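Local coordinates for protein alginate lyase (Paenibacillus sp. FPU-7, PDB 6KFN) that probably cleaves the polysaccharide alginate by beta-elimination on a right-handed parallel beta-helix scaffold, at residues Thr3-Cys8 and Asp26-Glu31; Gly219-Ile224 and Gly251-Phe256; Val243-Ala248 and Gly275-Ser280. All blocks are in the same frame, centred on the assembly; numbering follows the deposited sequence.

How the contacts relate
Contact 1 lies near the N-terminal end of the beta-helix, while contacts 2 and 3 lie across the chain's centre from it, with centres about 39 and 46 Å away. Contacts 2 and 3 touch, their centres about 9 Å apart, and their segments alternate along the chain. All three are partly buried. Contact 1 is regular parallel strand pairing beside a helix, with one face to the core. Contact 2 joins two successive coils where turns run into strands, so polar side chains and waters share the work with the backbone. Contact 3 is apolar packing between 243-248 and 275-280. Gln252 of contact 2 and Thr278 of contact 3 link the two.

Contact 1: residues Thr3-Cys8 and Asp26-Glu31; sequences TRTISC and DIVLAE
Ile6 and Ile27 lie side by side and point the same way on one face of a parallel strand pair. CD1 of Ile6 comes to 4.1 Å from CG1 of Ile27. In Ile6, chi1 puts CG1 beside the backbone N, and chi2 (88°) then brings CD1 near Asp26 O. Further along the same face, CD2 of Leu29 rests against CB of Cys8 at 3.8 Å. The sulfur of Cys8 forms a disulfide with Cys13, at the start of the helix 11-19. That helix covers this face: Ala17 touches both isoleucines. Helix 11-19 lies between the parallel strands 4-8 and 25-29 in sequence, and the three elements form the N-terminal end of the beta-helix. The backbones are joined by five N-H...O bonds, from Asp26 N to Arg4 O (2.8 Å) through to Ala30 N to Cys8 O (3.0 Å). The bond from Ile6 N to Asp26 O is nearly straight, at 174°. The opposite face is more polar. Thr5 splits its two branches there. CG2 lies anti to the backbone N and meets CG2 of Val28 at 4.1 Å. OG1 instead reaches a water at 2.6 Å, and that water donates to Asp26 OD2. The other oxygen of Asp26, OD1, forms a salt bridge with NE of Arg54 on the next strand. The carboxylate thus contacts strand 4-8 through the water and strand 51-55 directly. The guanidinium group of Arg4 pairs through NE with Asp25, just before the second segment.

Contact 2: residues Gly219-Ile224 and Gly251-Phe256; sequences GNDAVI and GQNATF
Gly251 brings its CA to 3.5 Å from Gly219 O, a CA-H...O contact, and its positive phi suits a glycine. Gln252 N donates to Asn220 OD1 at 2.9 Å. The donor sits 48° above the amide plane of Asn220. With CG beside its own backbone N (chi1 -73°), Asn220 lies alongside Gln252, the two amide planes nearly perpendicular. ND2 of Asn220 is bonded to Gly249 O. An alanine in place of Asn220 would probably leave Gln252 N and Gly249 O without these partners and let the turn at Gly251 move more freely. Gln252 O accepts from Asp221 N and also from a water that bridges Gly219 O and Ala222 N. OE1 of Gln252 turns away to bond Thr278 OG1. Asn253 ND2 donates to Asp221 OD1 at 2.9 Å, almost straight (172°). It meets the carboxylate from above its plane, while the oxygen lies in the amide plane of Asn253. A second water joins Asn253 O, Ala222 O and Thr255 OG1. Beyond Ala254, Thr255 N bonds to Ala222 O, and Thr255 O takes Ile224 N at 2.8 Å. The Phe256 ring then lies beside Ile224, with CD2 3.6 Å from Ile224 CB, and it meets the ring of Phe241 inside. Turns in register leading into parallel strands, with aliphatic and aromatic residues stacked inside, are characteristic of successive coils of a right-handed parallel beta-helix.

Contact 3: residues Val243-Ala248 and Gly275-Ser280; sequences VHVQVA and GDATAS
The methyl of Ala277 is the bump at the middle of this contact, and two valines receive it. It fits between Val243 and Val245, which both point toward the second segment from either side of His244. CG1 of Val243 comes to 3.6 Å from Ala277 CB, and Val243 O lies equally near that methyl. On the other flank, CG2 of Val245 is 3.9 Å from the same carbon. This branch reaches further and sits against the backbone, 3.3 Å from Ala277 N. Val245 CG2 stands beside its own backbone N because CG1 takes the place anti to it (chi1 -177°), and this turns CG2 toward the peptide between Asp276 and Ala277. CB of Asp276 lies 4.1 Å from Val245 CG2. CG2 of Val243 turns instead toward the second alanine, Ala279, at the looser distance of 4.4 Å from its CB. The contact packs the loop after strand 241-243 against the next coil of the right-handed beta-helix. Both Val243 and Ala279 also touch Phe256 of the strand 254-257. Val243 ends the strand 241-243 and packs on Val271 and Ala273 of the neighbouring strand 269-273, while Thr278, near the beginning of the next strand, touches His296 of the strand 296-298.

Contact 1: residues Thr3-Cys8 and Asp26-Glu31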
loop_
_atom_site.group_PDB
_atom_site.type_symbol
_atom_site.label_atom_id
_atom_site.label_comp_id
_atom_site.label_asym_id
_atom_site.label_seq_id
_atom_site.Cartn_x
_atom_site.Cartn_y
_atom_site.Cartn_z
ATOM N N THR A 3 -5.991 1.016 -28.077
ATOM C CA THR A 3 -5.787 1.802 -29.275
ATOM C C THR A 3 -4.489 1.454 -29.981
ATOM O O THR A 3 -4.402 1.554 -31.200
ATOM C CB THR A 3 -5.814 3.263 -28.828
ATOM O OG1 THR A 3 -7.068 3.559 -28.185
ATOM C CG2 THR A 3 -5.628 4.199 -30.019
ATOM N N ARG A 4 -3.475 1.080 -29.221
ATOM C CA ARG A 4 -2.147 0.752 -29.739
ATOM C C ARG A 4 -1.533 -0.286 -28.821
ATOM O O ARG A 4 -1.629 -0.114 -27.613
ATOM C CB ARG A 4 -1.288 1.994 -29.778
ATOM C CG ARG A 4 0.035 1.796 -30.386
ATOM C CD ARG A 4 0.719 3.136 -30.702
ATOM N NE ARG A 4 1.029 3.887 -29.474
ATOM C CZ ARG A 4 1.985 4.786 -29.396
ATOM N NH1 ARG A 4 2.785 5.030 -30.442
ATOM N NH2 ARG A 4 2.196 5.464 -28.255
ATOM N N THR A 5 -0.901 -1.306 -29.383
ATOM C CA THR A 5 -0.218 -2.338 -28.618
ATOM C C THR A 5 1.279 -2.196 -28.807
ATOM O O THR A 5 1.748 -2.103 -29.945
ATOM C CB THR A 5 -0.686 -3.722 -29.044
ATOM O OG1 THR A 5 -2.109 -3.819 -28.909
ATOM C CG2 THR A 5 -0.041 -4.805 -28.216
ATOM N N ILE A 6 2.004 -2.195 -27.714
ATOM C CA ILE A 6 3.459 -2.127 -27.728
ATOM C C ILE A 6 3.962 -3.325 -26.936
ATOM O O ILE A 6 3.768 -3.371 -25.725
ATOM C CB ILE A 6 4.013 -0.793 -27.182
ATOM C CG1 ILE A 6 3.247 0.430 -27.725
ATOM C CG2 ILE A 6 5.480 -0.724 -27.547
ATOM C CD1 ILE A 6 2.013 0.846 -26.911
ATOM N N SER A 7 4.551 -4.289 -27.624
ATOM C CA SER A 7 4.988 -5.540 -26.998
ATOM C C SER A 7 6.476 -5.423 -26.692
ATOM O O SER A 7 7.278 -5.318 -27.615
ATOM C CB SER A 7 4.718 -6.699 -27.979
ATOM O OG SER A 7 3.324 -6.807 -28.242
ATOM N N CYS A 8 6.864 -5.444 -25.440
ATOM C CA CYS A 8 8.266 -5.249 -25.087
ATOM C C CYS A 8 8.866 -6.440 -24.369
ATOM O O CYS A 8 8.257 -7.019 -23.473
ATOM C CB CYS A 8 8.439 -4.031 -24.189
ATOM S SG CYS A 8 8.209 -2.449 -25.032
ATOM N N ASP A 26 -1.475 -0.101 -24.790
ATOM C CA ASP A 26 -1.370 -1.377 -24.070
ATOM C C ASP A 26 0.085 -1.817 -24.202
ATOM O O ASP A 26 0.482 -2.297 -25.260
ATOM C CB ASP A 26 -2.339 -2.363 -24.675
ATOM C CG ASP A 26 -2.511 -3.638 -23.889
ATOM O OD1 ASP A 26 -2.151 -3.675 -22.710
ATOM O OD2 ASP A 26 -3.075 -4.610 -24.492
ATOM N N ILE A 27 0.850 -1.602 -23.134
ATOM C CA ILE A 27 2.262 -1.941 -23.075
ATOM C C ILE A 27 2.346 -3.324 -22.424
ATOM O O ILE A 27 2.036 -3.486 -21.245
ATOM C CB ILE A 27 3.048 -0.892 -22.286
ATOM C CG1 ILE A 27 2.860 0.497 -22.893
ATOM C CG2 ILE A 27 4.512 -1.305 -22.214
ATOM C CD1 ILE A 27 3.407 1.625 -21.996
ATOM N N VAL A 28 2.733 -4.314 -23.237
ATOM C CA VAL A 28 2.606 -5.726 -22.889
ATOM C C VAL A 28 4.001 -6.308 -22.733
ATOM O O VAL A 28 4.762 -6.368 -23.704
ATOM C CB VAL A 28 1.796 -6.497 -23.937
ATOM C CG1 VAL A 28 1.583 -7.926 -23.467
ATOM C CG2 VAL A 28 0.447 -5.804 -24.221
ATOM N N LEU A 29 4.353 -6.698 -21.510
ATOM C CA LEU A 29 5.703 -7.098 -21.167
ATOM C C LEU A 29 5.855 -8.620 -21.168
ATOM O O LEU A 29 5.050 -9.356 -20.593
ATOM C CB LEU A 29 6.077 -6.536 -19.808
ATOM C CG LEU A 29 5.976 -5.013 -19.686
ATOM C CD1 LEU A 29 6.548 -4.554 -18.373
ATOM C CD2 LEU A 29 6.658 -4.337 -20.864
ATOM N N ALA A 30 6.903 -9.090 -21.842
ATOM C CA ALA A 30 7.105 -10.516 -22.038
ATOM C C ALA A 30 7.264 -11.276 -20.727
ATOM O O ALA A 30 7.967 -10.848 -19.818
ATOM C CB ALA A 30 8.358 -10.730 -22.890
ATOM N N GLU A 31 6.612 -12.437 -20.635
ATOM C CA GLU A 31 6.783 -13.321 -19.486
ATOM C C GLU A 31 8.229 -13.748 -19.342
ATOM O O GLU A 31 8.933 -13.974 -20.313
ATOM C CB GLU A 31 5.892 -14.544 -19.611
ATOM C CG GLU A 31 4.416 -14.238 -19.412
ATOM C CD GLU A 31 3.608 -15.502 -19.329
ATOM O OE1 GLU A 31 2.903 -15.829 -20.297
ATOM O OE2 GLU A 31 3.707 -16.215 -18.302
HETATM O O HOH W 1 -3.379 -5.117 -27.010
#

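Contact 2: residues Gly219-Ile224 and Gly251-Phe256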
loop_
_atom_site.group_PDB
_atom_site.type_symbol
_atom_site.label_atom_id
_atom_site.label_comp_id
_atom_site.label_asym_id
_atom_site.label_seq_id
_atom_site.Cartn_x
_atom_site.Cartn_y
_atom_site.Cartn_z
ATOM N N GLY A 219 -5.061 9.265 9.338
ATOM C CA GLY A 219 -5.991 10.011 8.511
ATOM C C GLY A 219 -7.406 9.929 9.054
ATOM O O GLY A 219 -7.656 9.343 10.109
ATOM N N ASN A 220 -8.310 10.562 8.310
ATOM C CA ASN A 220 -9.715 10.643 8.669
ATOM C C ASN A 220 -10.563 9.784 7.744
ATOM O O ASN A 220 -10.199 9.498 6.593
ATOM C CB ASN A 220 -10.235 12.070 8.641
ATOM C CG ASN A 220 -9.717 12.873 9.826
ATOM O OD1 ASN A 220 -8.965 12.365 10.662
ATOM N ND2 ASN A 220 -10.114 14.123 9.904
ATOM N N ASP A 221 -11.734 9.399 8.262
ATOM C CA ASP A 221 -12.743 8.687 7.473
ATOM C C ASP A 221 -12.233 7.370 6.900
ATOM O O ASP A 221 -12.716 6.918 5.860
ATOM C CB ASP A 221 -13.370 9.577 6.392
ATOM C CG ASP A 221 -14.022 10.834 6.941
ATOM O OD1 ASP A 221 -14.304 10.884 8.163
ATOM O OD2 ASP A 221 -14.241 11.755 6.120
ATOM N N ALA A 222 -11.278 6.751 7.566
ATOM C CA ALA A 222 -10.780 5.467 7.098
ATOM C C ALA A 222 -11.828 4.402 7.369
ATOM O O ALA A 222 -12.522 4.425 8.380
ATOM C CB ALA A 222 -9.477 5.118 7.803
ATOM N N VAL A 223 -11.956 3.450 6.447
ATOM C CA VAL A 223 -12.862 2.322 6.579
ATOM C C VAL A 223 -12.029 1.059 6.470
ATOM O O VAL A 223 -11.464 0.789 5.419
ATOM C CB VAL A 223 -13.972 2.358 5.524
ATOM C CG1 VAL A 223 -14.848 1.122 5.623
ATOM C CG2 VAL A 223 -14.814 3.624 5.686
ATOM N N ILE A 224 -11.985 0.301 7.561
ATOM C CA ILE A 224 -11.182 -0.898 7.703
ATOM C C ILE A 224 -12.196 -2.033 7.880
ATOM O O ILE A 224 -12.739 -2.192 8.988
ATOM C CB ILE A 224 -10.213 -0.791 8.890
ATOM C CG1 ILE A 224 -9.429 0.538 8.863
ATOM C CG2 ILE A 224 -9.377 -2.044 9.010
ATOM C CD1 ILE A 224 -8.573 0.784 7.659
ATOM N N GLY A 251 -6.892 11.649 12.705
ATOM C CA GLY A 251 -7.144 10.408 13.439
ATOM C C GLY A 251 -8.576 10.313 13.911
ATOM O O GLY A 251 -8.849 9.798 15.001
ATOM N N GLN A 252 -9.506 10.805 13.078
ATOM C CA GLN A 252 -10.904 10.905 13.425
ATOM C C GLN A 252 -11.764 10.028 12.537
ATOM O O GLN A 252 -11.520 9.868 11.327
ATOM C CB GLN A 252 -11.406 12.345 13.361
ATOM C CG GLN A 252 -10.616 13.291 14.252
ATOM C CD GLN A 252 -10.716 12.939 15.718
ATOM O OE1 GLN A 252 -11.772 12.686 16.280
ATOM N NE2 GLN A 252 -9.569 12.910 16.382
ATOM N N ASN A 253 -12.854 9.531 13.123
ATOM C CA ASN A 253 -13.871 8.814 12.382
ATOM C C ASN A 253 -13.299 7.634 11.614
ATOM O O ASN A 253 -13.623 7.420 10.456
ATOM C CB ASN A 253 -14.675 9.741 11.457
ATOM C CG ASN A 253 -15.901 9.065 10.895
ATOM O OD1 ASN A 253 -16.615 8.329 11.616
ATOM N ND2 ASN A 253 -16.195 9.307 9.631
ATOM N N ALA A 254 -12.451 6.841 12.263
ATOM C CA ALA A 254 -12.012 5.567 11.704
ATOM C C ALA A 254 -13.079 4.506 11.987
ATOM O O ALA A 254 -13.602 4.460 13.092
ATOM C CB ALA A 254 -10.704 5.127 12.343
ATOM N N THR A 255 -13.442 3.710 11.021
ATOM C CA THR A 255 -14.456 2.682 11.183
ATOM C C THR A 255 -13.825 1.310 10.985
ATOM O O THR A 255 -13.156 1.090 9.990
ATOM C CB THR A 255 -15.601 2.891 10.186
ATOM O OG1 THR A 255 -16.186 4.160 10.388
ATOM C CG2 THR A 255 -16.641 1.782 10.282
ATOM N N PHE A 256 -14.080 0.399 11.929
ATOM C CA PHE A 256 -13.552 -0.960 11.887
ATOM C C PHE A 256 -14.716 -1.927 11.980
ATOM O O PHE A 256 -15.328 -2.055 13.045
ATOM C CB PHE A 256 -12.600 -1.222 13.073
ATOM C CG PHE A 256 -11.374 -0.362 13.059
ATOM C CD1 PHE A 256 -11.362 0.910 13.631
ATOM C CD2 PHE A 256 -10.190 -0.818 12.469
ATOM C CE1 PHE A 256 -10.231 1.695 13.616
ATOM C CE2 PHE A 256 -9.048 -0.019 12.446
ATOM C CZ PHE A 256 -9.065 1.229 13.036
HETATM O O HOH W 2 -9.947 7.617 10.191
HETATM O O HOH W 3 -14.877 5.871 8.670
#

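Contact 3: residues Val243-Ala248 and Gly275-Ser280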
loop_
_atom_site.group_PDB
_atom_site.type_symbol
_atom_site.label_atom_id
_atom_site.label_comp_id
_atom_site.label_asym_id
_atom_site.label_seq_id
_atom_site.Cartn_x
_atom_site.Cartn_y
_atom_site.Cartn_z
ATOM N N VAL A 243 -5.159 3.940 16.161
ATOM C CA VAL A 243 -5.555 5.238 15.637
ATOM C C VAL A 243 -4.799 6.282 16.464
ATOM O O VAL A 243 -4.771 6.172 17.695
ATOM C CB VAL A 243 -7.082 5.479 15.707
ATOM C CG1 VAL A 243 -7.489 6.656 14.834
ATOM C CG2 VAL A 243 -7.873 4.233 15.312
ATOM N N HIS A 244 -4.177 7.252 15.805
ATOM C CA HIS A 244 -3.398 8.297 16.491
ATOM C C HIS A 244 -3.740 9.646 15.923
ATOM O O HIS A 244 -4.073 9.765 14.738
ATOM C CB HIS A 244 -1.882 8.071 16.320
ATOM C CG HIS A 244 -1.318 6.902 17.046
ATOM N ND1 HIS A 244 -1.182 5.645 16.484
ATOM C CD2 HIS A 244 -0.795 6.815 18.288
ATOM C CE1 HIS A 244 -0.599 4.839 17.371
ATOM N NE2 HIS A 244 -0.363 5.527 18.462
ATOM N N VAL A 245 -3.570 10.682 16.775
ATOM C CA VAL A 245 -3.744 12.077 16.396
ATOM C C VAL A 245 -2.377 12.753 16.314
ATOM O O VAL A 245 -1.762 13.054 17.341
ATOM C CB VAL A 245 -4.648 12.797 17.414
ATOM C CG1 VAL A 245 -4.888 14.228 16.960
ATOM C CG2 VAL A 245 -5.971 12.071 17.577
ATOM N N GLN A 246 -1.916 13.024 15.100
ATOM C CA GLN A 246 -0.676 13.741 14.881
ATOM C C GLN A 246 -0.861 15.233 14.758
ATOM O O GLN A 246 0.094 16.001 14.992
ATOM C CB GLN A 246 -0.006 13.222 13.607
ATOM C CG GLN A 246 0.361 11.773 13.652
ATOM C CD GLN A 246 1.049 11.317 14.945
ATOM O OE1 GLN A 246 0.427 10.729 15.847
ATOM N NE2 GLN A 246 2.316 11.651 15.043
ATOM N N VAL A 247 -2.056 15.650 14.335
ATOM C CA VAL A 247 -2.474 17.027 14.141
ATOM C C VAL A 247 -3.912 17.061 14.614
ATOM O O VAL A 247 -4.674 16.132 14.309
ATOM C CB VAL A 247 -2.389 17.425 12.632
ATOM C CG1 VAL A 247 -2.939 18.831 12.433
ATOM C CG2 VAL A 247 -0.989 17.297 12.124
ATOM N N ALA A 248 -4.293 18.074 15.406
ATOM C CA ALA A 248 -5.649 18.101 15.947
ATOM C C ALA A 248 -6.696 17.929 14.840
ATOM O O ALA A 248 -6.577 18.505 13.741
ATOM C CB ALA A 248 -5.902 19.391 16.708
ATOM N N GLY A 275 -5.466 8.641 22.771
ATOM C CA GLY A 275 -5.642 10.055 23.032
ATOM C C GLY A 275 -6.980 10.561 22.566
ATOM O O GLY A 275 -8.035 10.078 22.975
ATOM N N ASP A 276 -6.961 11.547 21.658
ATOM C CA ASP A 276 -8.159 12.145 21.117
ATOM C C ASP A 276 -8.669 11.434 19.860
ATOM O O ASP A 276 -9.656 11.881 19.273
ATOM C CB ASP A 276 -7.898 13.629 20.794
ATOM C CG ASP A 276 -7.660 14.471 21.979
ATOM O OD1 ASP A 276 -8.282 14.258 23.026
ATOM O OD2 ASP A 276 -6.831 15.406 21.872
ATOM N N ALA A 277 -8.034 10.349 19.432
ATOM C CA ALA A 277 -8.454 9.679 18.217
ATOM C C ALA A 277 -9.862 9.125 18.390
ATOM O O ALA A 277 -10.236 8.719 19.486
ATOM C CB ALA A 277 -7.496 8.541 17.907
ATOM N N THR A 278 -10.644 9.072 17.301
ATOM C CA THR A 278 -11.982 8.514 17.394
ATOM C C THR A 278 -12.187 7.408 16.358
ATOM O O THR A 278 -11.721 7.487 15.216
ATOM C CB THR A 278 -13.087 9.577 17.260
ATOM O OG1 THR A 278 -12.969 10.260 16.007
ATOM C CG2 THR A 278 -13.057 10.553 18.426
ATOM N N ALA A 279 -12.944 6.397 16.793
ATOM C CA ALA A 279 -13.266 5.276 15.952
ATOM C C ALA A 279 -14.632 4.745 16.298
ATOM O O ALA A 279 -15.152 4.944 17.397
ATOM C CB ALA A 279 -12.209 4.173 16.125
ATOM N N SER A 280 -15.183 3.983 15.370
ATOM C CA SER A 280 -16.376 3.174 15.559
ATOM C C SER A 280 -16.016 1.743 15.202
ATOM O O SER A 280 -15.192 1.508 14.321
ATOM C CB SER A 280 -17.532 3.661 14.680
ATOM O OG SER A 280 -17.851 5.028 14.917
#